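PDB 1IS3: congerin II from Conger myriaster, which binds beta-galactosides such as lactose, as a homodimeric galectin whose physiological role is not yet known. Local coordinates for residues N8-L13 with A117-Y122; D39-H44 with N61-N66; K77-K82 with L101-T106. All coordinates share one frame; numbering follows the deposited sequence.

Contact 1: residues N8-L13 with A117-Y122; sequences NIPFKL and AFNLIY
F11 and F118 face each other as an antiparallel hydrogen-bonded pair. F11 N gives a nearly straight bond to F118 O at 2.9 Å. The return bond, F118 N to F11 O, is just as short but more bent, with 140° at the hydrogen. F11 O also receives a CA-H...O contact from A117 CA at 3.2 Å. A third backbone bond, N8 N to N119 O, sits where both segments turn a corner.

These corners belong to the galectin beta sandwich. The strand 117-125 is broken by a classic beta bulge, where N119 and L120 both face G35. It pairs with 10-12 before its corner at N119, and with 4-7 after it.

The apolar contacts lie on the buried side of the pair. CG of F11 is anti to the backbone N (chi1 178°), and its ring comes obliquely to F118, CD2 to CD2 at 4.4 Å. I121 CD1 reaches F11 CB at 4.1 Å. Both rings meet F92 edge-to-face, and F11 and I121 also touch L134, so the second sheet covers this side.

On the other side of the pair, K12 CG packs on A117 CB at 3.9 Å. P10 lies alongside N119, both pointing the same way. I9 and P10 also pack on L129 of the second subunit.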
ATOM      1  N   ASN A   8      -1.087  -4.141   6.603  1.00  8.13           N
ATOM      2  CA  ASN A   8      -1.082  -5.606   6.638  1.00  8.50           C
ATOM      3  C   ASN A   8      -0.452  -6.281   5.433  1.00  9.15           C
ATOM      4  O   ASN A   8      -0.762  -7.420   5.062  1.00  9.48           O
ATOM      5  CB  ASN A   8      -2.540  -6.141   6.874  1.00 10.44           C
ATOM      6  CG  ASN A   8      -3.067  -5.762   8.261  1.00 12.75           C
ATOM      7  OD1 ASN A   8      -4.241  -5.461   8.524  1.00 15.91           O
ATOM      8  ND2 ASN A   8      -2.248  -5.831   9.295  1.00 13.16           N
ATOM      9  N   ILE A   9       0.507  -5.596   4.835  1.00  8.10           N
ATOM     10  CA  ILE A   9       1.368  -6.200   3.871  1.00  9.13           C
ATOM     11  C   ILE A   9       2.713  -6.064   4.599  1.00  9.91           C
ATOM     12  O   ILE A   9       3.322  -4.978   4.604  1.00  8.78           O
ATOM     13  CB  ILE A   9       1.346  -5.427   2.526  1.00  9.99           C
ATOM     14  CG1 ILE A   9      -0.101  -5.345   1.992  1.00 10.02           C
ATOM     15  CG2 ILE A   9       2.294  -6.137   1.549  1.00 10.49           C
ATOM     16  CD1 ILE A   9      -0.308  -4.449   0.758  1.00 12.92           C
ATOM     17  N   PRO A  10       3.183  -7.127   5.256  1.00  9.59           N
ATOM     18  CA  PRO A  10       4.329  -7.058   6.151  1.00  9.73           C
ATOM     19  C   PRO A  10       5.585  -6.474   5.501  1.00  8.99           C
ATOM     20  O   PRO A  10       6.017  -6.966   4.456  1.00  8.28           O
ATOM     21  CB  PRO A  10       4.513  -8.492   6.628  1.00 10.01           C
ATOM     22  CG  PRO A  10       3.107  -9.084   6.520  1.00 11.23           C
ATOM     23  CD  PRO A  10       2.635  -8.494   5.205  1.00  9.94           C
ATOM     24  N   PHE A  11       6.180  -5.421   6.089  1.00  8.69           N
ATOM     25  CA  PHE A  11       7.482  -4.881   5.669  1.00  8.89           C
ATOM     26  C   PHE A  11       8.491  -5.598   6.580  1.00  9.16           C
ATOM     27  O   PHE A  11       8.621  -5.332   7.772  1.00  9.04           O
ATOM     28  CB  PHE A  11       7.502  -3.371   5.894  1.00  7.18           C
ATOM     29  CG  PHE A  11       8.804  -2.641   5.549  1.00  6.99           C
ATOM     30  CD1 PHE A  11       9.759  -3.158   4.660  1.00  7.39           C
ATOM     31  CD2 PHE A  11       9.030  -1.379   6.116  1.00  8.65           C
ATOM     32  CE1 PHE A  11      10.900  -2.419   4.348  1.00  7.75           C
ATOM     33  CE2 PHE A  11      10.176  -0.635   5.803  1.00  6.63           C
ATOM     34  CZ  PHE A  11      11.097  -1.160   4.923  1.00  7.34           C
ATOM     35  N   LYS A  12       9.151  -6.589   6.007  1.00 10.46           N
ATOM     36  CA  LYS A  12      10.054  -7.493   6.708  1.00 12.25           C
ATOM     37  C   LYS A  12      11.507  -7.176   6.417  1.00 12.78           C
ATOM     38  O   LYS A  12      11.849  -6.501   5.437  1.00 11.68           O
ATOM     39  CB  LYS A  12       9.750  -8.942   6.280  1.00 13.26           C
ATOM     40  CG  LYS A  12       8.299  -9.237   6.660  1.00 17.21           C
ATOM     41  CD  LYS A  12       7.814 -10.352   5.809  1.00 22.41           C
ATOM     42  CE  LYS A  12       8.406 -11.615   6.366  1.00 26.75           C
ATOM     43  NZ  LYS A  12       8.978 -12.423   5.287  1.00 31.67           N
ATOM     44  N   LEU A  13      12.340  -7.674   7.334  1.00 14.75           N
ATOM     45  CA  LEU A  13      13.795  -7.641   7.241  1.00 16.54           C
ATOM     46  C   LEU A  13      14.246  -8.019   5.838  1.00 16.93           C
ATOM     47  O   LEU A  13      13.871  -9.074   5.294  1.00 17.54           O
ATOM     48  CB  LEU A  13      14.318  -8.631   8.253  1.00 18.75           C
ATOM     49  CG  LEU A  13      15.274  -8.297   9.393  1.00 22.39           C
ATOM     50  CD1 LEU A  13      14.830  -7.187  10.302  1.00 22.64           C
ATOM     51  CD2 LEU A  13      15.316  -9.560  10.259  1.00 22.78           C
ATOM     52  N   ALA A 117       9.557  -7.104  11.488  1.00 10.85           N
ATOM     53  CA  ALA A 117       8.480  -6.905  10.507  1.00 10.27           C
ATOM     54  C   ALA A 117       7.575  -5.784  11.021  1.00 10.69           C
ATOM     55  O   ALA A 117       7.443  -5.629  12.264  1.00 11.75           O
ATOM     56  CB  ALA A 117       7.640  -8.170  10.369  1.00 10.19           C
ATOM     57  N   PHE A 118       6.934  -5.021  10.115  1.00  9.14           N
ATOM     58  CA  PHE A 118       6.031  -3.929  10.494  1.00  9.21           C
ATOM     59  C   PHE A 118       4.790  -4.066   9.641  1.00  9.76           C
ATOM     60  O   PHE A 118       4.924  -4.319   8.433  1.00 10.14           O
ATOM     61  CB  PHE A 118       6.648  -2.545  10.211  1.00  8.25           C
ATOM     62  CG  PHE A 118       7.919  -2.350  11.005  1.00  8.87           C
ATOM     63  CD1 PHE A 118       7.847  -2.106  12.392  1.00 10.76           C
ATOM     64  CD2 PHE A 118       9.155  -2.487  10.372  1.00 10.47           C
ATOM     65  CE1 PHE A 118       9.034  -2.018  13.128  1.00 11.49           C
ATOM     66  CE2 PHE A 118      10.335  -2.392  11.126  1.00 11.16           C
ATOM     67  CZ  PHE A 118      10.266  -2.163  12.490  1.00 11.28           C
ATOM     68  N   ASN A 119       3.619  -3.881  10.250  1.00  9.58           N
ATOM     69  CA  ASN A 119       2.396  -3.998   9.485  1.00 10.54           C
ATOM     70  C   ASN A 119       1.702  -2.714   9.072  1.00 10.49           C
ATOM     71  O   ASN A 119       0.592  -2.770   8.497  1.00 11.16           O
ATOM     72  CB  ASN A 119       1.413  -4.888  10.248  1.00 13.86           C
ATOM     73  CG  ASN A 119       1.654  -6.364   9.896  1.00 18.69           C
ATOM     74  OD1 ASN A 119       2.679  -6.806   9.372  1.00 21.61           O
ATOM     75  ND2 ASN A 119       0.725  -7.246  10.212  1.00 24.52           N
ATOM     76  N   LEU A 120       2.309  -1.553   9.298  1.00  7.94           N
ATOM     77  CA  LEU A 120       1.680  -0.301   8.903  1.00  7.60           C
ATOM     78  C   LEU A 120       2.733   0.709   8.425  1.00  8.01           C
ATOM     79  O   LEU A 120       3.743   0.929   9.108  1.00  7.25           O
ATOM     80  CB  LEU A 120       0.900   0.305  10.086  1.00  8.03           C
ATOM     81  CG  LEU A 120       0.225   1.665   9.828  1.00  8.32           C
ATOM     82  CD1 LEU A 120      -0.862   1.479   8.781  1.00 10.07           C
ATOM     83  CD2 LEU A 120      -0.396   2.225  11.082  1.00 10.16           C
ATOM     84  N   ILE A 121       2.528   1.283   7.253  1.00  7.19           N
ATOM     85  CA  ILE A 121       3.371   2.329   6.727  1.00  7.35           C
ATOM     86  C   ILE A 121       2.389   3.451   6.427  1.00  7.44           C
ATOM     87  O   ILE A 121       1.381   3.165   5.767  1.00  7.19           O
ATOM     88  CB  ILE A 121       4.064   1.835   5.452  1.00  9.14           C
ATOM     89  CG1 ILE A 121       5.041   0.729   5.768  1.00 10.39           C
ATOM     90  CG2 ILE A 121       4.773   2.996   4.797  1.00 11.44           C
ATOM     91  CD1 ILE A 121       4.856  -0.407   4.751  1.00 13.08           C
ATOM     92  N   TYR A 122       2.551   4.704   6.870  1.00  6.79           N
ATOM     93  CA  TYR A 122       1.631   5.739   6.478  1.00  7.01           C
ATOM     94  C   TYR A 122       2.319   7.087   6.434  1.00  8.26           C
ATOM     95  O   TYR A 122       3.357   7.310   7.084  1.00  7.92           O
ATOM     96  CB  TYR A 122       0.435   5.836   7.429  1.00  7.54           C
ATOM     97  CG  TYR A 122       0.642   6.366   8.848  1.00  7.74           C
ATOM     98  CD1 TYR A 122       0.396   7.713   9.134  1.00  8.70           C
ATOM     99  CD2 TYR A 122       0.970   5.496   9.880  1.00  7.54           C
ATOM    100  CE1 TYR A 122       0.453   8.182  10.445  1.00  8.29           C
ATOM    101  CE2 TYR A 122       1.030   5.971  11.202  1.00 10.14           C
ATOM    102  CZ  TYR A 122       0.767   7.316  11.485  1.00  9.56           C
ATOM    103  OH  TYR A 122       0.789   7.770  12.809  1.00 10.87           O
TER

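Contact 2: residues D39-H44 with N61-N66; sequences DSIAMH and NSLVHN. With GAL (beta-D-galactopyranose), chain B.
H44 and N61 form an antiparallel hydrogen-bonded pair, and both side chains bind the galactose. H44 N bonds to N61 O at 2.8 Å, and N61 N returns a bond to H44 O. I41 and L63 form a second such pair, with both bonds at 2.9 Å. The register shifts by one residue between the pairs, a beta bulge. On the side of strand 29-34, A42 and M43 both face V34, a classic bulge.

The sugar meets the edge of the H44 ring: NE2 and galactose O4 are hydrogen-bonded at 2.8 Å. H44 ND1 is bonded to N33 OD1, which should fix the rotation of the ring. N61 ND2 gives an almost straight bond to galactose O6, also at 2.8 Å. N61 OD1 accepts from S62 N and from R112, which also reaches S62 OG. ND2 also donates to Q70 O, so both ends of the amide have protein partners.

At the far end, D39 receives two bonds on OD1. N66 N comes from the syn side, tilted out of the carboxylate plane, at 3.1 Å, with a fairly straight bond. H65 ND1 makes a weak, strongly bent one, with the ring and carboxylate planes nearly perpendicular. One water bridges D39 OD2 and V64 O. Another joins S40 OG to H65 N, while S40 OG also bonds to E36.

Among apolar groups, I41 CD1 meets L63 CD2 at 3.9 Å. With CG anti to its N (chi1 177°), L63 carries CD2 to both I41 CD1 and D39 CA.

The hairpin of strands 40-48 and 57-64 is flanked by strand 29-34 on one side and 68-75 on the other. W69 of 68-75 touches H44, N61 and L63, and A42 and M43 pack on F97 of 96-100.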
ATOM      1  N   ASP A  39      -0.385   4.779  17.060  1.00 13.20           N
ATOM      2  CA  ASP A  39       0.121   5.016  18.407  1.00 12.77           C
ATOM      3  C   ASP A  39       1.305   4.104  18.738  1.00 12.59           C
ATOM      4  O   ASP A  39       1.720   4.005  19.898  1.00 12.31           O
ATOM      5  CB  ASP A  39      -0.995   4.796  19.469  1.00 14.38           C
ATOM      6  CG  ASP A  39      -0.694   5.494  20.795  1.00 15.47           C
ATOM      7  OD1 ASP A  39      -0.868   4.882  21.855  1.00 17.35           O
ATOM      8  OD2 ASP A  39      -0.258   6.643  20.761  1.00 15.41           O
ATOM      9  N   SER A  40       1.882   3.418  17.749  1.00 10.89           N
ATOM     10  CA  SER A  40       2.976   2.509  17.979  1.00  9.88           C
ATOM     11  C   SER A  40       3.822   2.628  16.716  1.00  9.61           C
ATOM     12  O   SER A  40       3.501   1.996  15.694  1.00  9.29           O
ATOM     13  CB  SER A  40       2.399   1.120  18.156  1.00 10.07           C
ATOM     14  OG  SER A  40       3.490   0.241  18.390  1.00 11.50           O
ATOM     15  N   ILE A  41       4.866   3.480  16.716  1.00  8.45           N
ATOM     16  CA  ILE A  41       5.626   3.787  15.495  1.00  8.47           C
ATOM     17  C   ILE A  41       7.088   3.545  15.805  1.00  9.06           C
ATOM     18  O   ILE A  41       7.656   4.164  16.727  1.00  9.40           O
ATOM     19  CB  ILE A  41       5.404   5.290  15.057  1.00  8.58           C
ATOM     20  CG1 ILE A  41       3.916   5.555  14.768  1.00  9.36           C
ATOM     21  CG2 ILE A  41       6.204   5.588  13.792  1.00  8.81           C
ATOM     22  CD1 ILE A  41       3.586   7.049  14.625  1.00 10.04           C
ATOM     23  N   ALA A  42       7.691   2.633  15.065  1.00  7.02           N
ATOM     24  CA  ALA A  42       9.100   2.319  15.264  1.00  7.61           C
ATOM     25  C   ALA A  42      10.040   3.368  14.610  1.00  8.48           C
ATOM     26  O   ALA A  42      11.141   3.667  15.103  1.00  7.90           O
ATOM     27  CB  ALA A  42       9.417   0.939  14.671  1.00  8.53           C
ATOM     28  N   MET A  43       9.609   3.961  13.493  1.00  6.91           N
ATOM     29  CA  MET A  43      10.422   4.974  12.842  1.00  7.91           C
ATOM     30  C   MET A  43       9.459   6.049  12.332  1.00  7.39           C
ATOM     31  O   MET A  43       8.642   5.771  11.441  1.00  7.48           O
ATOM     32  CB  MET A  43      11.190   4.328  11.692  1.00  9.48           C
ATOM     33  CG  MET A  43      12.367   5.143  11.125  1.00 13.33           C
ATOM     34  SD  MET A  43      11.864   6.643  10.283  1.00 15.80           S
ATOM     35  CE  MET A  43      11.047   5.999   8.845  1.00 13.75           C
ATOM     36  N   HIS A  44       9.468   7.209  12.988  1.00  7.51           N
ATOM     37  CA  HIS A  44       8.746   8.400  12.575  1.00  6.69           C
ATOM     38  C   HIS A  44       9.774   9.340  11.916  1.00  6.69           C
ATOM     39  O   HIS A  44      10.745   9.668  12.592  1.00  6.75           O
ATOM     40  CB  HIS A  44       8.116   9.057  13.810  1.00  8.02           C
ATOM     41  CG  HIS A  44       7.542  10.480  13.613  1.00  8.31           C
ATOM     42  ND1 HIS A  44       6.410  10.841  13.013  1.00  7.95           N
ATOM     43  CD2 HIS A  44       8.076  11.659  14.136  1.00  8.34           C
ATOM     44  CE1 HIS A  44       6.212  12.138  13.144  1.00  7.54           C
ATOM     45  NE2 HIS A  44       7.226  12.622  13.824  1.00  8.54           N
ATOM     46  N   ASN A  61      12.153   9.814  15.342  1.00  7.89           N
ATOM     47  CA  ASN A  61      11.845   9.331  16.679  1.00  7.05           C
ATOM     48  C   ASN A  61      10.965   8.083  16.650  1.00  7.41           C
ATOM     49  O   ASN A  61      10.558   7.644  15.566  1.00  7.44           O
ATOM     50  CB  ASN A  61      11.150  10.453  17.473  1.00  7.94           C
ATOM     51  CG  ASN A  61      11.357  10.408  18.999  1.00  6.37           C
ATOM     52  OD1 ASN A  61      11.801   9.419  19.566  1.00  7.94           O
ATOM     53  ND2 ASN A  61      11.009  11.449  19.726  1.00  8.03           N
ATOM     54  N   SER A  62      10.734   7.444  17.792  1.00  7.02           N
ATOM     55  CA  SER A  62       9.819   6.333  17.913  1.00  6.96           C
ATOM     56  C   SER A  62       8.764   6.753  18.930  1.00  7.65           C
ATOM     57  O   SER A  62       9.005   7.581  19.844  1.00  7.41           O
ATOM     58  CB  SER A  62      10.601   5.116  18.367  1.00  7.81           C
ATOM     59  OG  SER A  62      11.251   5.398  19.605  1.00  7.52           O
ATOM     60  N   LEU A  63       7.588   6.154  18.771  1.00  7.59           N
ATOM     61  CA  LEU A  63       6.426   6.409  19.583  1.00  8.04           C
ATOM     62  C   LEU A  63       6.014   5.073  20.161  1.00  9.25           C
ATOM     63  O   LEU A  63       5.807   4.117  19.395  1.00  8.41           O
ATOM     64  CB  LEU A  63       5.287   6.971  18.743  1.00  8.71           C
ATOM     65  CG  LEU A  63       3.955   7.229  19.422  1.00  9.00           C
ATOM     66  CD1 LEU A  63       4.073   8.319  20.467  1.00 10.22           C
ATOM     67  CD2 LEU A  63       2.971   7.723  18.390  1.00 10.30           C
ATOM     68  N   VAL A  64       5.903   5.018  21.488  1.00  9.33           N
ATOM     69  CA  VAL A  64       5.518   3.788  22.184  1.00  9.23           C
ATOM     70  C   VAL A  64       4.064   3.913  22.636  1.00 10.05           C
ATOM     71  O   VAL A  64       3.660   4.939  23.199  1.00  9.93           O
ATOM     72  CB  VAL A  64       6.466   3.574  23.396  1.00  9.47           C
ATOM     73  CG1 VAL A  64       6.037   2.366  24.260  1.00  8.23           C
ATOM     74  CG2 VAL A  64       7.873   3.307  22.841  1.00 10.85           C
ATOM     75  N   HIS A  65       3.277   2.866  22.384  1.00 11.25           N
ATOM     76  CA  HIS A  65       1.855   2.883  22.657  1.00 13.07           C
ATOM     77  C   HIS A  65       1.568   3.155  24.133  1.00 12.77           C
ATOM     78  O   HIS A  65       2.180   2.555  25.011  1.00 12.16           O
ATOM     79  CB  HIS A  65       1.275   1.531  22.192  1.00 17.33           C
ATOM     80  CG  HIS A  65      -0.214   1.450  22.480  1.00 21.45           C
ATOM     81  ND1 HIS A  65      -1.198   2.200  21.982  1.00 24.06           N
ATOM     82  CD2 HIS A  65      -0.761   0.616  23.431  1.00 24.57           C
ATOM     83  CE1 HIS A  65      -2.321   1.879  22.604  1.00 26.20           C
ATOM     84  NE2 HIS A  65      -2.041   0.930  23.464  1.00 27.15           N
ATOM     85  N   ASN A  66       0.676   4.098  24.393  1.00 11.90           N
ATOM     86  CA  ASN A  66       0.301   4.523  25.739  1.00 11.79           C
ATOM     87  C   ASN A  66       1.478   5.018  26.560  1.00 11.75           C
ATOM     88  O   ASN A  66       1.375   5.121  27.780  1.00 12.11           O
ATOM     89  CB  ASN A  66      -0.392   3.374  26.491  1.00 12.07           C
ATOM     90  CG  ASN A  66      -1.358   3.825  27.590  1.00 13.44           C
ATOM     91  OD1 ASN A  66      -1.599   3.088  28.577  1.00 15.37           O
ATOM     92  ND2 ASN A  66      -2.005   4.990  27.472  1.00 11.69           N
TER
HETATM   93  C1  GAL B   2       7.008  16.486  18.569  1.00 12.30           C
HETATM   94  C2  GAL B   2       5.805  16.490  17.634  1.00 10.57           C
HETATM   95  C3  GAL B   2       5.390  15.069  17.283  1.00 10.24           C
HETATM   96  C4  GAL B   2       6.591  14.287  16.741  1.00 10.26           C
HETATM   97  C5  GAL B   2       7.727  14.361  17.753  1.00 10.08           C
HETATM   98  C6  GAL B   2       8.967  13.648  17.283  1.00 10.14           C
HETATM   99  O2  GAL B   2       4.725  17.153  18.262  1.00 11.69           O
HETATM  100  O3  GAL B   2       4.355  15.104  16.313  1.00 10.94           O
HETATM  101  O4  GAL B   2       7.017  14.820  15.492  1.00  8.52           O
HETATM  102  O5  GAL B   2       8.087  15.733  17.997  1.00 10.17           O
HETATM  103  O6  GAL B   2       9.969  13.674  18.282  1.00 11.57           O
HETATM  104  O   HOH W   1       1.650   6.784  22.828  1.00 27.66           O
HETATM  105  O   HOH W   2       4.305   0.515  21.069  1.00 17.35           O

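Contact 3: residues K77-K82 with L101-T106; sequences KFPFTK and LSNGET
K77 reaches across to T106 from a loop that faces the turn joining strands 96-100 and 106-110. That turn is a type I beta turn from L101 to G104. K77 NZ donates to T106 O at 3.0 Å, nearly in line with the carbonyl. The lysine chain is extended beyond CG, which carries NZ past E105 to this oxygen. A water accepts from both K77 NZ and T106 N. The carboxylate of E105 lies beside the lysine chain, but K77 NZ and E105 OE1 are 4.6 Å apart, too far for a salt bridge.

E105 is tied to N103 instead. N103 ND2 donates to E105 OE2 at 2.8 Å, from above the carboxylate plane. N103 OD1 accepts from E105 N, forming an Asx turn. The turn itself closes with G104 N to L101 O, and L101 N bonds to E105 O.

A second water is hydrogen-bonded to P79 O and to S102 OG, which also bonds to Q87 N.

Van der Waals contacts lie among these bonds. P79 lies against the N103 amide, with CG 3.5 Å from N103 OD1. In the apolar part, L101 CD1 touches K77 CB and P79 CD. Its other methyl, L101 CD2, meets the edge of the F80 ring at CZ, 4.2 Å away.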
ATOM      1  N   LYS A  77      20.054  17.419   6.777  1.00 14.09           N
ATOM      2  CA  LYS A  77      19.955  17.095   5.355  1.00 13.19           C
ATOM      3  C   LYS A  77      18.530  17.392   4.941  1.00 14.02           C
ATOM      4  O   LYS A  77      17.618  16.736   5.455  1.00 15.69           O
ATOM      5  CB  LYS A  77      20.253  15.641   5.147  1.00 13.65           C
ATOM      6  CG  LYS A  77      21.700  15.423   5.552  1.00 14.86           C
ATOM      7  CD  LYS A  77      22.031  13.977   5.500  1.00 17.29           C
ATOM      8  CE  LYS A  77      23.510  13.896   5.726  1.00 18.21           C
ATOM      9  NZ  LYS A  77      23.869  12.503   5.643  1.00 21.54           N
ATOM     10  N   PHE A  78      18.267  18.326   4.036  1.00 11.54           N
ATOM     11  CA  PHE A  78      16.892  18.637   3.769  1.00 10.14           C
ATOM     12  C   PHE A  78      16.740  19.001   2.302  1.00 10.86           C
ATOM     13  O   PHE A  78      16.494  20.165   1.966  1.00 11.86           O
ATOM     14  CB  PHE A  78      16.468  19.789   4.686  1.00 10.30           C
ATOM     15  CG  PHE A  78      14.956  19.878   4.877  1.00 10.08           C
ATOM     16  CD1 PHE A  78      14.214  20.877   4.229  1.00 11.54           C
ATOM     17  CD2 PHE A  78      14.313  18.950   5.706  1.00 10.88           C
ATOM     18  CE1 PHE A  78      12.823  20.946   4.416  1.00 10.92           C
ATOM     19  CE2 PHE A  78      12.930  19.021   5.886  1.00 11.44           C
ATOM     20  CZ  PHE A  78      12.189  20.016   5.243  1.00 11.33           C
ATOM     21  N   PRO A  79      16.802  18.053   1.373  1.00 10.89           N
ATOM     22  CA  PRO A  79      16.638  18.327  -0.050  1.00 12.85           C
ATOM     23  C   PRO A  79      15.139  18.369  -0.424  1.00 13.30           C
ATOM     24  O   PRO A  79      14.720  17.667  -1.361  1.00 15.86           O
ATOM     25  CB  PRO A  79      17.437  17.188  -0.684  1.00 12.55           C
ATOM     26  CG  PRO A  79      17.069  16.019   0.213  1.00 11.49           C
ATOM     27  CD  PRO A  79      17.192  16.651   1.591  1.00 10.99           C
ATOM     28  N   PHE A  80      14.295  19.121   0.264  1.00 11.83           N
ATOM     29  CA  PHE A  80      12.871  19.088   0.011  1.00 10.23           C
ATOM     30  C   PHE A  80      12.436  20.496  -0.325  1.00 10.87           C
ATOM     31  O   PHE A  80      12.943  21.439   0.297  1.00 11.74           O
ATOM     32  CB  PHE A  80      12.089  18.615   1.258  1.00 10.67           C
ATOM     33  CG  PHE A  80      12.510  17.229   1.693  1.00 11.07           C
ATOM     34  CD1 PHE A  80      12.010  16.110   1.029  1.00 11.87           C
ATOM     35  CD2 PHE A  80      13.466  17.076   2.701  1.00 10.54           C
ATOM     36  CE1 PHE A  80      12.490  14.830   1.370  1.00 12.62           C
ATOM     37  CE2 PHE A  80      13.930  15.808   3.027  1.00 10.48           C
ATOM     38  CZ  PHE A  80      13.454  14.685   2.367  1.00 11.21           C
ATOM     39  N   THR A  81      11.517  20.655  -1.272  1.00  9.35           N
ATOM     40  CA  THR A  81      10.951  21.938  -1.589  1.00  8.85           C
ATOM     41  C   THR A  81       9.432  21.842  -1.577  1.00  8.31           C
ATOM     42  O   THR A  81       8.867  20.890  -2.128  1.00  8.64           O
ATOM     43  CB  THR A  81      11.456  22.394  -2.973  1.00 10.71           C
ATOM     44  OG1 THR A  81      12.867  22.502  -2.872  1.00 11.73           O
ATOM     45  CG2 THR A  81      10.895  23.744  -3.404  1.00 10.85           C
ATOM     46  N   LYS A  82       8.737  22.797  -0.960  1.00  7.43           N
ATOM     47  CA  LYS A  82       7.276  22.836  -0.999  1.00  8.39           C
ATOM     48  C   LYS A  82       6.773  22.910  -2.451  1.00  7.92           C
ATOM     49  O   LYS A  82       7.341  23.647  -3.264  1.00  8.28           O
ATOM     50  CB  LYS A  82       6.766  24.057  -0.240  1.00  7.72           C
ATOM     51  CG  LYS A  82       7.015  23.965   1.272  1.00 10.07           C
ATOM     52  CD  LYS A  82       6.477  25.148   2.092  1.00  8.92           C
ATOM     53  CE  LYS A  82       7.346  26.376   1.890  1.00 11.49           C
ATOM     54  NZ  LYS A  82       6.826  27.524   2.607  1.00  8.73           N
ATOM     55  N   LEU A 101      17.447   9.496   0.857  1.00  9.39           N
ATOM     56  CA  LEU A 101      16.654  10.651   0.431  1.00 10.65           C
ATOM     57  C   LEU A 101      16.688  10.827  -1.102  1.00 11.17           C
ATOM     58  O   LEU A 101      17.462  10.141  -1.787  1.00 10.33           O
ATOM     59  CB  LEU A 101      17.176  11.921   1.153  1.00 10.66           C
ATOM     60  CG  LEU A 101      17.352  11.805   2.668  1.00 11.73           C
ATOM     61  CD1 LEU A 101      17.935  13.089   3.211  1.00 11.18           C
ATOM     62  CD2 LEU A 101      15.998  11.483   3.321  1.00 12.09           C
ATOM     63  N   SER A 102      15.870  11.755  -1.643  1.00 13.05           N
ATOM     64  CA  SER A 102      15.754  12.042  -3.097  1.00 15.14           C
ATOM     65  C   SER A 102      17.087  12.365  -3.771  1.00 14.41           C
ATOM     66  O   SER A 102      17.340  11.931  -4.903  1.00 16.45           O
ATOM     67  CB  SER A 102      14.823  13.255  -3.391  1.00 14.80           C
ATOM     68  OG  SER A 102      13.637  13.388  -2.590  1.00 18.69           O
ATOM     69  N   ASN A 103      17.982  13.090  -3.073  1.00 14.35           N
ATOM     70  CA  ASN A 103      19.277  13.474  -3.639  1.00 12.80           C
ATOM     71  C   ASN A 103      20.376  12.442  -3.402  1.00 11.82           C
ATOM     72  O   ASN A 103      21.539  12.704  -3.728  1.00 11.39           O
ATOM     73  CB  ASN A 103      19.716  14.807  -3.052  1.00 12.64           C
ATOM     74  CG  ASN A 103      19.994  14.721  -1.553  1.00 14.78           C
ATOM     75  OD1 ASN A 103      19.520  13.816  -0.838  1.00 12.20           O
ATOM     76  ND2 ASN A 103      20.751  15.660  -0.990  1.00 13.26           N
ATOM     77  N   GLY A 104      20.071  11.267  -2.828  1.00 10.09           N
ATOM     78  CA  GLY A 104      21.080  10.243  -2.611  1.00  9.09           C
ATOM     79  C   GLY A 104      21.675  10.297  -1.216  1.00  8.24           C
ATOM     80  O   GLY A 104      22.376   9.378  -0.824  1.00  8.61           O
ATOM     81  N   GLU A 105      21.439  11.346  -0.435  1.00  8.57           N
ATOM     82  CA  GLU A 105      21.997  11.383   0.920  1.00  9.99           C
ATOM     83  C   GLU A 105      21.264  10.369   1.805  1.00 10.16           C
ATOM     84  O   GLU A 105      20.099  10.018   1.558  1.00  9.49           O
ATOM     85  CB  GLU A 105      21.860  12.775   1.570  1.00 10.73           C
ATOM     86  CG  GLU A 105      22.897  13.714   0.979  1.00 13.78           C
ATOM     87  CD  GLU A 105      22.912  15.103   1.596  1.00 17.48           C
ATOM     88  OE1 GLU A 105      23.968  15.443   2.127  1.00 21.92           O
ATOM     89  OE2 GLU A 105      21.909  15.832   1.554  1.00 16.37           O
ATOM     90  N   THR A 106      21.932   9.872   2.843  1.00  9.97           N
ATOM     91  CA  THR A 106      21.287   8.865   3.677  1.00 10.62           C
ATOM     92  C   THR A 106      21.183   9.329   5.115  1.00  9.98           C
ATOM     93  O   THR A 106      21.953  10.206   5.552  1.00 10.90           O
ATOM     94  CB  THR A 106      22.075   7.516   3.609  1.00 11.91           C
ATOM     95  OG1 THR A 106      23.284   7.720   4.336  1.00 15.52           O
ATOM     96  CG2 THR A 106      22.440   7.066   2.197  1.00 12.30           C
TER
HETATM   97  O   HOH W   3      24.694  11.122   3.163  1.00 18.69           O
HETATM   98  O   HOH W   4      12.733  16.166  -2.796  1.00 21.65           O

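How the contacts relate
Contacts 1 and 2 share the larger sheet of the galectin sandwich, with centres 14 Å apart. They touch directly: F118 CE1 lies 3.4 Å from A42 CB, and Y122 OH lies 3.4 Å from I41 CD1. Contact 3 lies across the chain's centre, with centres 24 Å from contact 1 and 23 Å from contact 2, and touches neither. Contact 1 joins parts near both ends of the chain. Contacts 2 and 3 come between its segments, one after the other. Contact 1 thus joins an early strand to a late one, beside the second subunit, contact 2 carries two of the sugar-binding residues, and contact 3 joins loops at the ends of strands.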